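Local coordinates for protein annexin A8 (Homo sapiens, PDB 1W3W) that binds calcium and phospholipid membranes as an annexin and acts as an indirect inhibitor of the thromboplastin-specific complex in blood coagulation, at residues Pro25-Leu30 and Ala60-Ala65; Val47-Ser52 and Lys316-Ser321; Glu84-Ala89 and Asn279-Ser284. All coordinates share one frame; numbering follows the deposited sequence.

Interaction 1 (Pro25-Leu30 and Ala60-Ala65)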
loop_
_atom_site.group_PDB
_atom_site.type_symbol
_atom_site.label_atom_id
_atom_site.label_comp_id
_atom_site.label_asym_id
_atom_site.label_seq_id
_atom_site.Cartn_x
_atom_site.Cartn_y
_atom_site.Cartn_z
ATOM N N PRO A 25 26.611 -17.167 2.902
ATOM C CA PRO A 25 26.588 -17.286 4.368
ATOM C C PRO A 25 25.218 -17.032 4.983
ATOM O O PRO A 25 24.827 -17.743 5.888
ATOM C CB PRO A 25 27.568 -16.201 4.838
ATOM C CG PRO A 25 28.427 -15.898 3.655
ATOM C CD PRO A 25 27.592 -16.167 2.442
ATOM N N ASP A 26 24.501 -16.027 4.490
ATOM C CA ASP A 26 23.146 -15.759 4.971
ATOM C C ASP A 26 22.210 -16.953 4.709
ATOM O O ASP A 26 21.406 -17.313 5.559
ATOM C CB ASP A 26 22.585 -14.500 4.310
ATOM C CG ASP A 26 23.144 -13.214 4.913
ATOM O OD1 ASP A 26 23.132 -12.183 4.218
ATOM O OD2 ASP A 26 23.603 -13.129 6.065
ATOM N N ALA A 27 22.311 -17.546 3.532
ATOM C CA ALA A 27 21.518 -18.731 3.206
ATOM C C ALA A 27 21.832 -19.840 4.191
ATOM O O ALA A 27 20.942 -20.515 4.679
ATOM C CB ALA A 27 21.797 -19.191 1.769
ATOM N N GLU A 28 23.112 -20.017 4.501
ATOM C CA GLU A 28 23.525 -21.013 5.484
ATOM C C GLU A 28 23.015 -20.717 6.890
ATOM O O GLU A 28 22.621 -21.627 7.609
ATOM C CB GLU A 28 25.049 -21.158 5.509
ATOM C CG GLU A 28 25.500 -22.455 6.157
ATOM C CD GLU A 28 27.004 -22.555 6.255
ATOM O OE1 GLU A 28 27.612 -21.645 6.844
ATOM O OE2 GLU A 28 27.569 -23.540 5.737
ATOM N N THR A 29 22.997 -19.449 7.284
ATOM C CA THR A 29 22.422 -19.094 8.563
ATOM C C THR A 29 20.952 -19.495 8.640
ATOM O O THR A 29 20.512 -20.035 9.640
ATOM C CB THR A 29 22.555 -17.593 8.796
ATOM O OG1 THR A 29 23.934 -17.250 8.874
ATOM C CG2 THR A 29 22.005 -17.209 10.157
ATOM N N LEU A 30 20.190 -19.226 7.586
ATOM C CA LEU A 30 18.774 -19.573 7.581
ATOM C C LEU A 30 18.567 -21.096 7.614
ATOM O O LEU A 30 17.697 -21.590 8.320
ATOM C CB LEU A 30 18.078 -18.981 6.369
ATOM C CG LEU A 30 18.031 -17.465 6.294
ATOM C CD1 LEU A 30 17.415 -17.019 4.986
ATOM C CD2 LEU A 30 17.271 -16.904 7.477
ATOM N N ALA A 60 17.614 -16.237 -1.448
ATOM C CA ALA A 60 16.679 -17.295 -1.847
ATOM C C ALA A 60 17.286 -18.192 -2.918
ATOM O O ALA A 60 17.183 -19.429 -2.838
ATOM C CB ALA A 60 15.354 -16.697 -2.330
ATOM N N LYS A 61 17.952 -17.587 -3.900
ATOM C CA LYS A 61 18.583 -18.355 -4.981
ATOM C C LYS A 61 19.726 -19.231 -4.471
ATOM O O LYS A 61 19.847 -20.401 -4.849
ATOM C CB LYS A 61 19.095 -17.422 -6.077
ATOM C CG LYS A 61 19.548 -18.162 -7.330
ATOM C CD LYS A 61 19.670 -17.227 -8.540
ATOM C CE LYS A 61 20.888 -17.547 -9.418
ATOM N NZ LYS A 61 20.526 -17.687 -10.867
ATOM N N SER A 62 20.559 -18.665 -3.609
ATOM C CA SER A 62 21.651 -19.400 -2.992
ATOM C C SER A 62 21.137 -20.539 -2.119
ATOM O O SER A 62 21.721 -21.608 -2.106
ATOM C CB SER A 62 22.543 -18.468 -2.154
ATOM O OG SER A 62 23.494 -19.205 -1.406
ATOM N N PHE A 63 20.044 -20.298 -1.405
ATOM C CA PHE A 63 19.444 -21.289 -0.525
ATOM C C PHE A 63 18.964 -22.498 -1.333
ATOM O O PHE A 63 19.158 -23.627 -0.906
ATOM C CB PHE A 63 18.286 -20.661 0.250
ATOM C CG PHE A 63 17.687 -21.550 1.304
ATOM C CD1 PHE A 63 16.669 -22.453 0.985
ATOM C CD2 PHE A 63 18.104 -21.453 2.626
ATOM C CE1 PHE A 63 16.100 -23.260 1.971
ATOM C CE2 PHE A 63 17.534 -22.254 3.614
ATOM C CZ PHE A 63 16.535 -23.159 3.286
ATOM N N LYS A 64 18.357 -22.258 -2.491
ATOM C CA LYS A 64 17.833 -23.340 -3.318
ATOM C C LYS A 64 18.955 -24.131 -4.005
ATOM O O LYS A 64 18.871 -25.362 -4.132
ATOM C CB LYS A 64 16.858 -22.806 -4.361
ATOM C CG LYS A 64 15.963 -23.902 -4.983
ATOM C CD LYS A 64 15.063 -23.348 -6.093
ATOM C CE LYS A 64 14.121 -22.241 -5.591
ATOM N NZ LYS A 64 12.882 -22.068 -6.420
ATOM N N ALA A 65 19.991 -23.431 -4.449
ATOM C CA ALA A 65 21.137 -24.076 -5.071
ATOM C C ALA A 65 21.884 -24.978 -4.086
ATOM O O ALA A 65 22.276 -26.096 -4.443
ATOM C CB ALA A 65 22.087 -23.025 -5.656
#
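Ala27 of helix 24-34 packs against Ser62 and Phe63 of helix 53-67, joining two helices of the first annexin repeat, a compact helical bundle. The segment axes cross at -65° and come within 8.5 Å of each other, an approach that the small Ala27 side chain permits at the crossing point. Here the packing is tightest: Ala27 CB lies 3.6 Å from Ser62 OG and 4.1 Å from Phe63 CB. The buried Ser62 OG beside this methyl has a polar partner, a hydrogen bond with Asp24 OD1. Leu30, one turn further along, fits more loosely, its CB 4.3 Å from Phe63 CE2. Beyond this buried strip the helices turn different side chains to the outside; Glu28 lies on one outer face, Lys61 and Lys64 on the other, where Lys64 forms a salt bridge with Asp70. The Phe63 ring reaches back to helix 24-34 because CG stands opposite its own backbone N (chi1 -174°), which carries the ring inward from the helix flank. Phe67 meets this ring edge-to-face, and Leu71 of helix 71-78 adds apolar cover. The ring presents its edge, not a face, to the Ala27 backbone, with CD2 3.6 Å from Ala27 O.

Interaction 2 (Val47-Ser52 and Lys316-Ser321)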
loop_
_atom_site.group_PDB
_atom_site.type_symbol
_atom_site.label_atom_id
_atom_site.label_comp_id
_atom_site.label_asym_id
_atom_site.label_seq_id
_atom_site.Cartn_x
_atom_site.Cartn_y
_atom_site.Cartn_z
ATOM N N VAL A 47 18.710 -11.904 9.789
ATOM C CA VAL A 47 19.092 -11.910 8.383
ATOM C C VAL A 47 18.057 -11.146 7.537
ATOM O O VAL A 47 18.394 -10.184 6.834
ATOM C CB VAL A 47 19.262 -13.356 7.856
ATOM C CG1 VAL A 47 19.451 -13.374 6.343
ATOM C CG2 VAL A 47 20.443 -14.048 8.537
ATOM N N LEU A 48 16.798 -11.560 7.594
ATOM C CA LEU A 48 15.833 -11.075 6.614
ATOM C C LEU A 48 15.395 -9.626 6.805
ATOM O O LEU A 48 15.108 -8.965 5.809
ATOM C CB LEU A 48 14.629 -12.008 6.526
ATOM C CG LEU A 48 15.035 -13.408 6.072
ATOM C CD1 LEU A 48 13.836 -14.317 6.079
ATOM C CD2 LEU A 48 15.693 -13.370 4.689
ATOM N N THR A 49 15.332 -9.127 8.040
ATOM C CA THR A 49 15.002 -7.701 8.259
ATOM C C THR A 49 16.180 -6.749 8.155
ATOM O O THR A 49 15.968 -5.546 8.170
ATOM C CB THR A 49 14.321 -7.443 9.617
ATOM O OG1 THR A 49 15.247 -7.688 10.692
ATOM C CG2 THR A 49 13.147 -8.373 9.833
ATOM N N LYS A 50 17.406 -7.260 8.076
ATOM C CA LYS A 50 18.588 -6.418 7.934
ATOM C C LYS A 50 19.196 -6.448 6.536
ATOM O O LYS A 50 20.199 -5.795 6.303
ATOM C CB LYS A 50 19.657 -6.813 8.967
ATOM C CG LYS A 50 19.261 -6.543 10.422
ATOM C CD LYS A 50 19.006 -5.061 10.667
ATOM C CE LYS A 50 18.571 -4.757 12.111
ATOM N NZ LYS A 50 17.665 -3.560 12.142
ATOM N N ARG A 51 18.622 -7.210 5.616
ATOM C CA ARG A 51 19.049 -7.200 4.225
ATOM C C ARG A 51 17.956 -6.567 3.375
ATOM O O ARG A 51 16.804 -6.573 3.742
ATOM C CB ARG A 51 19.325 -8.621 3.723
ATOM C CG ARG A 51 20.409 -9.379 4.488
ATOM C CD ARG A 51 21.839 -8.845 4.308
ATOM N NE ARG A 51 22.746 -9.718 5.047
ATOM C CZ ARG A 51 23.178 -9.506 6.286
ATOM N NH1 ARG A 51 22.895 -8.387 6.943
ATOM N NH2 ARG A 51 23.947 -10.418 6.862
ATOM N N SER A 52 18.324 -6.020 2.233
ATOM C CA SER A 52 17.359 -5.411 1.328
ATOM C C SER A 52 16.579 -6.482 0.574
ATOM O O SER A 52 16.970 -7.649 0.534
ATOM C CB SER A 52 18.082 -4.500 0.347
ATOM O OG SER A 52 18.831 -5.255 -0.588
ATOM N N LYS A 316 6.391 -8.748 16.723
ATOM C CA LYS A 316 6.781 -7.424 17.199
ATOM C C LYS A 316 8.246 -7.120 16.962
ATOM O O LYS A 316 8.588 -6.045 16.490
ATOM C CB LYS A 316 6.495 -7.293 18.692
ATOM C CG LYS A 316 6.794 -5.927 19.266
ATOM C CD LYS A 316 7.618 -6.023 20.519
ATOM C CE LYS A 316 6.847 -6.692 21.636
ATOM N NZ LYS A 316 7.487 -6.445 22.957
ATOM N N ASN A 317 9.116 -8.060 17.297
ATOM C CA ASN A 317 10.539 -7.802 17.209
ATOM C C ASN A 317 11.005 -7.674 15.772
ATOM O O ASN A 317 11.887 -6.877 15.479
ATOM C CB ASN A 317 11.327 -8.863 17.962
ATOM C CG ASN A 317 11.172 -8.728 19.470
ATOM O OD1 ASN A 317 11.026 -7.615 20.001
ATOM N ND2 ASN A 317 11.181 -9.859 20.165
ATOM N N ALA A 318 10.386 -8.433 14.875
ATOM C CA ALA A 318 10.666 -8.319 13.460
ATOM C C ALA A 318 10.184 -6.964 12.929
ATOM O O ALA A 318 10.881 -6.328 12.156
ATOM C CB ALA A 318 10.001 -9.461 12.691
ATOM N N LEU A 319 8.995 -6.523 13.325
ATOM C CA LEU A 319 8.488 -5.221 12.866
ATOM C C LEU A 319 9.409 -4.097 13.310
ATOM O O LEU A 319 9.732 -3.202 12.522
ATOM C CB LEU A 319 7.077 -4.950 13.372
ATOM C CG LEU A 319 5.926 -5.657 12.657
ATOM C CD1 LEU A 319 4.659 -5.446 13.417
ATOM C CD2 LEU A 319 5.768 -5.146 11.245
ATOM N N LEU A 320 9.849 -4.153 14.567
ATOM C CA LEU A 320 10.714 -3.111 15.112
ATOM C C LEU A 320 12.085 -3.120 14.450
ATOM O O LEU A 320 12.666 -2.074 14.258
ATOM C CB LEU A 320 10.837 -3.255 16.646
ATOM C CG LEU A 320 9.561 -2.990 17.455
ATOM C CD1 LEU A 320 9.776 -3.302 18.958
ATOM C CD2 LEU A 320 9.115 -1.544 17.295
ATOM N N SER A 321 12.589 -4.297 14.081
ATOM C CA SER A 321 13.869 -4.416 13.379
ATOM C C SER A 321 13.788 -3.730 12.013
ATOM O O SER A 321 14.709 -3.022 11.611
ATOM C CB SER A 321 14.267 -5.883 13.245
ATOM O OG SER A 321 15.551 -6.034 12.672
#
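Ser321 OG is gripped by two groups from segment 47-52: it donates a short 2.6 Å hydrogen bond to Thr49 OG1 and accepts a weak one from Lys50 NZ at 3.3 Å. The same ammonium group makes its firmer bond to the Ser321 carbonyl, with NZ 3.1 Å from O; the C=O...N angle is 125° and the nitrogen stands 29° off the carbonyl plane. Lys50 thus reaches the backbone of Ser321 and, weakly, its side chain, and the bend in its chain (chi2 -61°) brings the amine round to helix 313-323 from the exposed margin of the contact. Thr49 OG1 passes the chain of bonds on by hydrogen-bonding Ile45 O, so that the Ser321 hydroxyl is tied through it to the backbone of helix 41-48. The methyl of Thr49 faces the more buried side, where CG2 lies 3.8 Å from Ala318 O and 4.4 Å from Ala318 CB. Leu86 of helix 81-91 covers Ala318 beyond. The ammonium group would probably polarise the Ser321 hydroxyl, making it a somewhat better donor to Thr49. Such a mixed junction joins the C-terminal region of helix 41-48 and the residues that follow to helix 313-323, at the repeat 1-repeat 4 interface of the annexin fold.

Interaction 3 (Glu84-Ala89 and Asn279-Ser284)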
loop_
_atom_site.group_PDB
_atom_site.type_symbol
_atom_site.label_atom_id
_atom_site.label_comp_id
_atom_site.label_asym_id
_atom_site.label_seq_id
_atom_site.Cartn_x
_atom_site.Cartn_y
_atom_site.Cartn_z
ATOM N N GLU A 84 4.972 -15.493 10.547
ATOM C CA GLU A 84 5.048 -16.070 9.205
ATOM C C GLU A 84 4.539 -15.120 8.114
ATOM O O GLU A 84 5.144 -15.019 7.046
ATOM C CB GLU A 84 4.260 -17.380 9.137
ATOM C CG GLU A 84 4.385 -18.095 7.800
ATOM C CD GLU A 84 3.206 -17.893 6.866
ATOM O OE1 GLU A 84 3.271 -18.430 5.748
ATOM O OE2 GLU A 84 2.222 -17.209 7.221
ATOM N N ARG A 85 3.434 -14.435 8.358
ATOM C CA ARG A 85 2.872 -13.563 7.330
ATOM C C ARG A 85 3.848 -12.440 6.991
ATOM O O ARG A 85 4.004 -12.084 5.836
ATOM C CB ARG A 85 1.553 -12.949 7.777
ATOM C CG ARG A 85 0.329 -13.833 7.547
ATOM C CD ARG A 85 -0.966 -13.022 7.336
ATOM N NE ARG A 85 -1.569 -12.615 8.598
ATOM C CZ ARG A 85 -2.479 -11.643 8.746
ATOM N NH1 ARG A 85 -2.916 -10.928 7.709
ATOM N NH2 ARG A 85 -2.946 -11.383 9.955
ATOM N N LEU A 86 4.481 -11.879 8.017
ATOM C CA LEU A 86 5.436 -10.791 7.839
ATOM C C LEU A 86 6.693 -11.238 7.117
ATOM O O LEU A 86 7.156 -10.566 6.193
ATOM C CB LEU A 86 5.808 -10.180 9.189
ATOM C CG LEU A 86 6.903 -9.114 9.159
ATOM C CD1 LEU A 86 6.483 -7.867 8.351
ATOM C CD2 LEU A 86 7.246 -8.744 10.563
ATOM N N ILE A 87 7.264 -12.356 7.553
ATOM C CA ILE A 87 8.509 -12.846 6.979
ATOM C C ILE A 87 8.289 -13.219 5.521
ATOM O O ILE A 87 9.126 -12.922 4.679
ATOM C CB ILE A 87 9.066 -14.048 7.798
ATOM C CG1 ILE A 87 9.490 -13.601 9.203
ATOM C CG2 ILE A 87 10.231 -14.694 7.108
ATOM C CD1 ILE A 87 10.674 -12.654 9.248
ATOM N N VAL A 88 7.153 -13.839 5.211
ATOM C CA VAL A 88 6.887 -14.262 3.835
ATOM C C VAL A 88 6.663 -13.038 2.956
ATOM O O VAL A 88 7.103 -13.008 1.811
ATOM C CB VAL A 88 5.663 -15.220 3.755
ATOM C CG1 VAL A 88 5.164 -15.351 2.337
ATOM C CG2 VAL A 88 6.047 -16.588 4.295
ATOM N N ALA A 89 5.987 -12.024 3.503
ATOM C CA ALA A 89 5.787 -10.757 2.807
ATOM C C ALA A 89 7.123 -10.123 2.388
ATOM O O ALA A 89 7.247 -9.625 1.281
ATOM C CB ALA A 89 4.991 -9.782 3.668
ATOM N N ASN A 279 1.888 -2.155 4.591
ATOM C CA ASN A 279 2.400 -0.805 4.475
ATOM C C ASN A 279 3.833 -0.657 4.936
ATOM O O ASN A 279 4.610 0.052 4.294
ATOM C CB ASN A 279 1.444 0.166 5.157
ATOM C CG ASN A 279 0.192 0.354 4.351
ATOM O OD1 ASN A 279 -0.849 -0.257 4.618
ATOM N ND2 ASN A 279 0.302 1.138 3.309
ATOM N N ILE A 280 4.209 -1.346 6.016
ATOM C CA ILE A 280 5.595 -1.310 6.472
ATOM C C ILE A 280 6.500 -2.004 5.454
ATOM O O ILE A 280 7.544 -1.476 5.092
ATOM C CB ILE A 280 5.746 -1.917 7.894
ATOM C CG1 ILE A 280 5.211 -0.901 8.912
ATOM C CG2 ILE A 280 7.206 -2.257 8.193
ATOM C CD1 ILE A 280 5.319 -1.318 10.330
ATOM N N VAL A 281 6.085 -3.173 4.985
ATOM C CA VAL A 281 6.899 -3.936 4.066
ATOM C C VAL A 281 7.059 -3.221 2.725
ATOM O O VAL A 281 8.175 -3.093 2.238
ATOM C CB VAL A 281 6.347 -5.351 3.866
ATOM C CG1 VAL A 281 7.038 -6.042 2.690
ATOM C CG2 VAL A 281 6.535 -6.170 5.152
ATOM N N SER A 282 5.950 -2.767 2.143
ATOM C CA SER A 282 5.960 -2.193 0.783
ATOM C C SER A 282 6.596 -0.797 0.741
ATOM O O SER A 282 7.132 -0.399 -0.289
ATOM C CB SER A 282 4.554 -2.209 0.151
ATOM O OG SER A 282 3.663 -1.284 0.744
ATOM N N ARG A 283 6.599 -0.079 1.867
ATOM C CA ARG A 283 7.229 1.246 1.910
ATOM C C ARG A 283 8.638 1.247 2.517
ATOM O O ARG A 283 9.300 2.269 2.510
ATOM C CB ARG A 283 6.329 2.236 2.640
ATOM C CG ARG A 283 4.908 2.316 2.061
ATOM C CD ARG A 283 4.872 2.541 0.564
ATOM N NE ARG A 283 5.373 3.868 0.231
ATOM C CZ ARG A 283 5.298 4.421 -0.972
ATOM N NH1 ARG A 283 4.780 3.763 -1.988
ATOM N NH2 ARG A 283 5.734 5.660 -1.149
ATOM N N SER A 284 9.091 0.094 2.992
ATOM C CA SER A 284 10.353 -0.053 3.716
ATOM C C SER A 284 11.568 0.471 2.967
ATOM O O SER A 284 12.469 0.947 3.602
ATOM C CB SER A 284 10.602 -1.523 4.105
ATOM O OG SER A 284 10.766 -2.333 2.959
#
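In the interface between the first and fourth annexin repeats, Val281 of helix 273-283 packs against Leu86 and Ala89 of helix 81-91. The two partners are three residues apart on helix 81-91 and present neighbouring side chains to a single valine, which supplies about half of the surface buried here. The branches of Val281 divide the work. CG2 meets both side chains, lying 3.6 Å from Leu86 CD1 and 4.2 Å from Ala89 CB, while CG1 faces the backbone of Ala89. The side chains of Leu86 and Val281 cross at a slant and meet through one methyl each, Leu86 CD1 and Val281 CG2. Leu86 gets there because CG lies opposite the backbone N (chi1 174°), which swings the isobutyl group from the flank of its helix toward helix 273-283. Leu86 also touches Ile277, on the same helix as Val281, and Leu322 of helix 313-323. Tyr97 of helix 96-107 touches both Ala89 and Val281, adding a fourth helix to the junction. No hydrogen bond joins the two segments; the contact is purely one of packing. The Val281 carbonyl is occupied locally, for Ser284 OG, three residues on, turns back to donate a 2.8 Å hydrogen bond to Val281 O from 27° off the carbonyl plane. The calcium site is not part of the junction: the Leu86 side chain is about 12 Å from that of Met266, a calcium ligand. At the Ala89 end, Val281 CG1 rests 3.9 Å from Ala89 O.

The three contacts run from the interior of repeat 1 to its border with repeat 4. Interaction 1 lies within repeat 1, whereas interactions 2 and 3 both join it to repeat 4, their centres about 10 Å apart; the centre of interaction 1 is about 17 Å from that of interaction 2 and 20 Å from that of interaction 3. Helix 41-48 of interaction 2 falls in sequence between helices 24-34 and 53-67 of interaction 1, and a salt bridge joins Asp26 and Arg51. Leu48 packs on Ile87 and Leu319 on Ile280, connecting interactions 2 and 3, the latter nested inside the loop closed by interaction 2. Packing within one repeat thus continues into an interface between first and last repeats.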